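Local coordinates for alanine racemase (Corynebacterium glutamicum, PDB 2DY3), which is a pyridoxal-phosphate-dependent enzyme of the alanine racemase family, pairing an N-terminal TIM-barrel domain with a C-terminal beta domain, at residues 109-123 with 143-157. Residues are numbered along the deposited sequence; the frame is centred on the assembly and turned at random.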
loop_
_atom_site.group_PDB
_atom_site.type_symbol
_atom_site.label_atom_id
_atom_site.label_comp_id
_atom_site.label_asym_id
_atom_site.label_seq_id
_atom_site.Cartn_x
_atom_site.Cartn_y
_atom_site.Cartn_z
ATOM N N LEU B 109 11.729 14.755 -27.349
ATOM C CA LEU B 109 13.084 14.216 -27.357
ATOM C C LEU B 109 13.930 14.827 -28.464
ATOM O O LEU B 109 15.077 15.205 -28.238
ATOM C CB LEU B 109 13.039 12.693 -27.515
ATOM C CG LEU B 109 12.440 11.968 -26.304
ATOM C CD1 LEU B 109 12.159 10.520 -26.642
ATOM C CD2 LEU B 109 13.398 12.075 -25.129
ATOM N N ILE B 110 13.354 14.924 -29.658
ATOM C CA ILE B 110 14.056 15.495 -30.802
ATOM C C ILE B 110 14.393 16.957 -30.552
ATOM O O ILE B 110 15.433 17.452 -30.995
ATOM C CB ILE B 110 13.200 15.399 -32.078
ATOM C CG1 ILE B 110 13.071 13.935 -32.511
ATOM C CG2 ILE B 110 13.821 16.220 -33.190
ATOM C CD1 ILE B 110 12.070 13.722 -33.630
ATOM N N GLU B 111 13.516 17.648 -29.833
ATOM C CA GLU B 111 13.741 19.055 -29.552
ATOM C C GLU B 111 14.596 19.278 -28.309
ATOM O O GLU B 111 14.779 20.416 -27.873
ATOM C CB GLU B 111 12.402 19.783 -29.427
ATOM C CG GLU B 111 11.622 19.823 -30.741
ATOM C CD GLU B 111 10.233 20.414 -30.587
ATOM O OE1 GLU B 111 9.531 20.556 -31.611
ATOM O OE2 GLU B 111 9.840 20.728 -29.445
ATOM N N THR B 112 15.123 18.193 -27.747
ATOM C CA THR B 112 15.979 18.282 -26.565
ATOM C C THR B 112 17.440 18.372 -26.988
ATOM O O THR B 112 17.927 17.521 -27.743
ATOM C CB THR B 112 15.847 17.046 -25.655
ATOM O OG1 THR B 112 14.553 17.027 -25.043
ATOM C CG2 THR B 112 16.925 17.079 -24.574
ATOM N N ASP B 113 18.141 19.386 -26.489
ATOM C CA ASP B 113 19.546 19.566 -26.839
ATOM C C ASP B 113 20.477 18.857 -25.867
ATOM O O ASP B 113 20.990 19.456 -24.920
ATOM C CB ASP B 113 19.901 21.057 -26.904
ATOM C CG ASP B 113 21.349 21.298 -27.314
ATOM O OD1 ASP B 113 22.086 20.310 -27.541
ATOM O OD2 ASP B 113 21.751 22.474 -27.415
ATOM N N ALA B 114 20.679 17.569 -26.118
ATOM C CA ALA B 114 21.558 16.727 -25.324
ATOM C C ALA B 114 22.420 15.981 -26.332
ATOM O O ALA B 114 21.968 15.688 -27.436
ATOM C CB ALA B 114 20.746 15.745 -24.492
ATOM N N GLU B 115 23.655 15.678 -25.949
ATOM C CA GLU B 115 24.602 14.993 -26.824
ATOM C C GLU B 115 24.110 13.711 -27.489
ATOM O O GLU B 115 24.016 13.642 -28.717
ATOM C CB GLU B 115 25.899 14.711 -26.055
ATOM C CG GLU B 115 25.675 14.132 -24.663
ATOM C CD GLU B 115 26.964 13.935 -23.884
ATOM O OE1 GLU B 115 27.780 13.076 -24.283
ATOM O OE2 GLU B 115 27.161 14.642 -22.871
ATOM N N HIS B 116 23.801 12.694 -26.690
ATOM C CA HIS B 116 23.349 11.416 -27.242
ATOM C C HIS B 116 22.229 10.795 -26.411
ATOM O O HIS B 116 22.467 10.259 -25.332
ATOM C CB HIS B 116 24.544 10.465 -27.333
ATOM C CG HIS B 116 24.183 9.068 -27.718
ATOM N ND1 HIS B 116 23.563 8.195 -26.851
ATOM C CD2 HIS B 116 24.368 8.385 -28.872
ATOM C CE1 HIS B 116 23.384 7.034 -27.453
ATOM N NE2 HIS B 116 23.863 7.122 -28.681
ATOM N N ILE B 117 21.010 10.857 -26.934
ATOM C CA ILE B 117 19.834 10.344 -26.239
ATOM C C ILE B 117 19.408 8.937 -26.670
ATOM O O ILE B 117 19.021 8.726 -27.818
ATOM C CB ILE B 117 18.640 11.310 -26.440
ATOM C CG1 ILE B 117 19.029 12.712 -25.969
ATOM C CG2 ILE B 117 17.422 10.811 -25.679
ATOM C CD1 ILE B 117 18.072 13.796 -26.416
ATOM N N ARG B 118 19.481 7.984 -25.742
ATOM C CA ARG B 118 19.082 6.605 -26.024
ATOM C C ARG B 118 17.575 6.454 -25.820
ATOM O O ARG B 118 17.045 6.765 -24.749
ATOM C CB ARG B 118 19.824 5.622 -25.102
ATOM C CG ARG B 118 21.259 5.285 -25.547
ATOM C CD ARG B 118 22.046 4.559 -24.456
ATOM N NE ARG B 118 21.432 3.287 -24.071
ATOM C CZ ARG B 118 21.533 2.158 -24.766
ATOM N NH1 ARG B 118 22.235 2.125 -25.893
ATOM N NH2 ARG B 118 20.921 1.063 -24.340
ATOM N N VAL B 119 16.887 5.984 -26.853
ATOM C CA VAL B 119 15.450 5.785 -26.775
ATOM C C VAL B 119 15.049 4.408 -27.297
ATOM O O VAL B 119 15.774 3.776 -28.072
ATOM C CB VAL B 119 14.670 6.853 -27.596
ATOM C CG1 VAL B 119 14.999 8.247 -27.109
ATOM C CG2 VAL B 119 14.995 6.712 -29.071
ATOM N N SER B 120 13.889 3.944 -26.852
ATOM C CA SER B 120 13.353 2.669 -27.299
ATOM C C SER B 120 11.912 2.972 -27.672
ATOM O O SER B 120 11.171 3.548 -26.876
ATOM C CB SER B 120 13.420 1.632 -26.179
ATOM O OG SER B 120 12.856 0.405 -26.608
ATOM N N ILE B 121 11.512 2.615 -28.884
ATOM C CA ILE B 121 10.155 2.906 -29.315
ATOM C C ILE B 121 9.145 1.902 -28.783
ATOM O O ILE B 121 9.232 0.711 -29.078
ATOM C CB ILE B 121 10.033 2.930 -30.856
ATOM C CG1 ILE B 121 11.136 3.798 -31.468
ATOM C CG2 ILE B 121 8.685 3.506 -31.248
ATOM C CD1 ILE B 121 11.169 3.746 -32.988
ATOM N N LYS B 122 8.199 2.387 -27.982
ATOM C CA LYS B 122 7.158 1.522 -27.452
ATOM C C LYS B 122 6.105 1.436 -28.548
ATOM O O LYS B 122 5.561 2.455 -28.984
ATOM C CB LYS B 122 6.540 2.109 -26.182
ATOM C CG LYS B 122 5.363 1.293 -25.664
ATOM C CD LYS B 122 4.892 1.784 -24.300
ATOM C CE LYS B 122 3.582 1.119 -23.906
ATOM N NZ LYS B 122 3.719 -0.344 -23.799
ATOM N N ILE B 123 5.830 0.221 -28.998
ATOM C CA ILE B 123 4.866 0.008 -30.066
ATOM C C ILE B 123 3.497 -0.464 -29.596
ATOM O O ILE B 123 3.388 -1.431 -28.847
ATOM C CB ILE B 123 5.386 -1.035 -31.080
ATOM C CG1 ILE B 123 6.650 -0.515 -31.767
ATOM C CG2 ILE B 123 4.289 -1.354 -32.105
ATOM C CD1 ILE B 123 6.438 0.770 -32.561
ATOM N N ALA B 143 10.775 11.002 -38.095
ATOM C CA ALA B 143 11.248 12.069 -37.228
ATOM C C ALA B 143 12.491 11.670 -36.438
ATOM O O ALA B 143 13.468 12.416 -36.393
ATOM C CB ALA B 143 10.134 12.497 -36.275
ATOM N N LEU B 144 12.451 10.500 -35.807
ATOM C CA LEU B 144 13.587 10.037 -35.019
ATOM C C LEU B 144 14.832 9.760 -35.877
ATOM O O LEU B 144 15.959 9.984 -35.439
ATOM C CB LEU B 144 13.192 8.797 -34.212
ATOM C CG LEU B 144 12.069 9.041 -33.188
ATOM C CD1 LEU B 144 11.594 7.716 -32.599
ATOM C CD2 LEU B 144 12.568 9.980 -32.086
ATOM N N ALA B 145 14.630 9.292 -37.100
ATOM C CA ALA B 145 15.748 9.005 -37.995
ATOM C C ALA B 145 16.487 10.285 -38.369
ATOM O O ALA B 145 17.699 10.276 -38.561
ATOM C CB ALA B 145 15.251 8.318 -39.252
ATOM N N ALA B 146 15.744 11.385 -38.465
ATOM C CA ALA B 146 16.320 12.671 -38.828
ATOM C C ALA B 146 17.073 13.333 -37.681
ATOM O O ALA B 146 17.811 14.289 -37.896
ATOM C CB ALA B 146 15.224 13.601 -39.332
ATOM N N ALA B 147 16.898 12.820 -36.467
ATOM C CA ALA B 147 17.553 13.393 -35.293
ATOM C C ALA B 147 18.932 12.804 -35.007
ATOM O O ALA B 147 19.055 11.664 -34.564
ATOM C CB ALA B 147 16.657 13.232 -34.076
ATOM N N PRO B 148 19.989 13.594 -35.242
ATOM C CA PRO B 148 21.391 13.216 -35.035
ATOM C C PRO B 148 21.692 12.728 -33.624
ATOM O O PRO B 148 22.236 11.642 -33.433
ATOM C CB PRO B 148 22.148 14.506 -35.356
ATOM C CG PRO B 148 21.273 15.176 -36.349
ATOM C CD PRO B 148 19.896 14.969 -35.764
ATOM N N HIS B 149 21.332 13.544 -32.640
ATOM C CA HIS B 149 21.583 13.238 -31.235
ATOM C C HIS B 149 20.775 12.091 -30.639
ATOM O O HIS B 149 21.016 11.697 -29.507
ATOM C CB HIS B 149 21.347 14.488 -30.395
ATOM C CG HIS B 149 19.926 14.958 -30.402
ATOM N ND1 HIS B 149 19.239 15.241 -31.564
ATOM C CD2 HIS B 149 19.068 15.211 -29.387
ATOM C CE1 HIS B 149 18.020 15.652 -31.263
ATOM N NE2 HIS B 149 17.890 15.644 -29.948
ATOM N N ILE B 150 19.823 11.550 -31.387
ATOM C CA ILE B 150 19.007 10.460 -30.865
ATOM C C ILE B 150 19.401 9.092 -31.406
ATOM O O ILE B 150 19.526 8.912 -32.607
ATOM C CB ILE B 150 17.515 10.676 -31.186
ATOM C CG1 ILE B 150 16.988 11.899 -30.438
ATOM C CG2 ILE B 150 16.724 9.442 -30.816
ATOM C CD1 ILE B 150 15.555 12.207 -30.756
ATOM N N GLU B 151 19.606 8.129 -30.514
ATOM C CA GLU B 151 19.944 6.782 -30.953
ATOM C C GLU B 151 18.814 5.824 -30.589
ATOM O O GLU B 151 18.570 5.554 -29.413
ATOM C CB GLU B 151 21.235 6.278 -30.305
ATOM C CG GLU B 151 21.576 4.863 -30.779
ATOM C CD GLU B 151 22.577 4.131 -29.900
ATOM O OE1 GLU B 151 22.826 2.936 -30.172
ATOM O OE2 GLU B 151 23.116 4.732 -28.948
ATOM N N VAL B 152 18.114 5.327 -31.597
ATOM C CA VAL B 152 17.034 4.391 -31.362
ATOM C C VAL B 152 17.687 3.030 -31.172
ATOM O O VAL B 152 18.152 2.418 -32.129
ATOM C CB VAL B 152 16.067 4.344 -32.559
ATOM C CG1 VAL B 152 15.012 3.273 -32.337
ATOM C CG2 VAL B 152 15.411 5.708 -32.743
ATOM N N THR B 153 17.729 2.564 -29.930
ATOM C CA THR B 153 18.349 1.285 -29.614
ATOM C C THR B 153 17.503 0.089 -30.029
ATOM O O THR B 153 18.005 -1.036 -30.110
ATOM C CB THR B 153 18.632 1.165 -28.113
ATOM O OG1 THR B 153 19.355 -0.049 -27.872
ATOM C CG2 THR B 153 17.322 1.141 -27.323
ATOM N N GLY B 154 16.221 0.341 -30.280
ATOM C CA GLY B 154 15.314 -0.716 -30.693
ATOM C C GLY B 154 13.870 -0.364 -30.382
ATOM O O GLY B 154 13.549 0.796 -30.106
ATOM N N MET B 155 12.992 -1.361 -30.450
ATOM C CA MET B 155 11.579 -1.169 -30.138
ATOM C C MET B 155 11.073 -2.364 -29.338
ATOM O O MET B 155 11.687 -3.435 -29.319
ATOM C CB MET B 155 10.735 -0.988 -31.411
ATOM C CG MET B 155 10.866 -2.086 -32.453
ATOM S SD MET B 155 9.601 -1.921 -33.742
ATOM C CE MET B 155 10.108 -0.423 -34.540
ATOM N N PHE B 156 9.956 -2.172 -28.658
ATOM C CA PHE B 156 9.398 -3.235 -27.851
ATOM C C PHE B 156 7.897 -3.055 -27.765
ATOM O O PHE B 156 7.376 -1.973 -28.023
ATOM C CB PHE B 156 9.992 -3.197 -26.435
ATOM C CG PHE B 156 9.567 -1.996 -25.632
ATOM C CD1 PHE B 156 10.020 -0.729 -25.957
ATOM C CD2 PHE B 156 8.702 -2.137 -24.561
ATOM C CE1 PHE B 156 9.618 0.377 -25.222
ATOM C CE2 PHE B 156 8.296 -1.039 -23.827
ATOM C CZ PHE B 156 8.755 0.222 -24.158
ATOM N N THR B 157 7.206 -4.130 -27.423
ATOM C CA THR B 157 5.774 -4.066 -27.255
ATOM C C THR B 157 5.512 -4.903 -26.020
ATOM O O THR B 157 6.329 -5.739 -25.632
ATOM C CB THR B 157 5.012 -4.631 -28.474
ATOM O OG1 THR B 157 3.670 -4.123 -28.465
ATOM C CG2 THR B 157 4.974 -6.156 -28.433
HETATM O O HOH W 1 24.822 3.896 -26.846
#
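The imidazole of His149 is wedged against the end of helix 103-110: Ile110 O and Leu109 O lie at its edge, near the ring plane, while CG1 of Ile150, the next residue in the chain, sits over the centre of one face. Its NE2 gives a weak hydrogen bond to Leu109 O (3.3 Å), and CD1 of Ile117 comes alongside at 3.4 Å from CD2 of His149. Chi1 of 65° places CG between the backbone N and the carbonyl carbon, with the ring edge at the carbonyls of Leu109 and Ile110. The Phe156 ring has Ser120 O at its edge; Ser120 OG approaches CD1 of Phe156 obliquely at 3.1 Å, and Lys122 CB rests 3.5 Å from Phe156 CZ. Ile110 and Ile150 cross at about a right angle, tightly, Ile110 CG1 to Ile150 CD1 3.5 Å, whereas Ile121 and Leu144 meet tip to tip.

Between the parallel strands the backbone bonds have angles between 154° and 171°, as in Glu151 N to Ile117 O (2.8 Å). Thr157 OG1 donates to Ile123 O at 2.7 Å and is also hydrogen-bonded to Ser125 OG. Arg118 is anchored by salt bridges to Asp97 and Glu76.

Strand 117-122, helix 134-146 and strand 150-156 form a beta-alpha-beta crossover of the TIM barrel; strand 97-100 flanks 117-122, helix 169-186 covers Met155, and Phe156 stands near the pyridoxal-5'-phosphate.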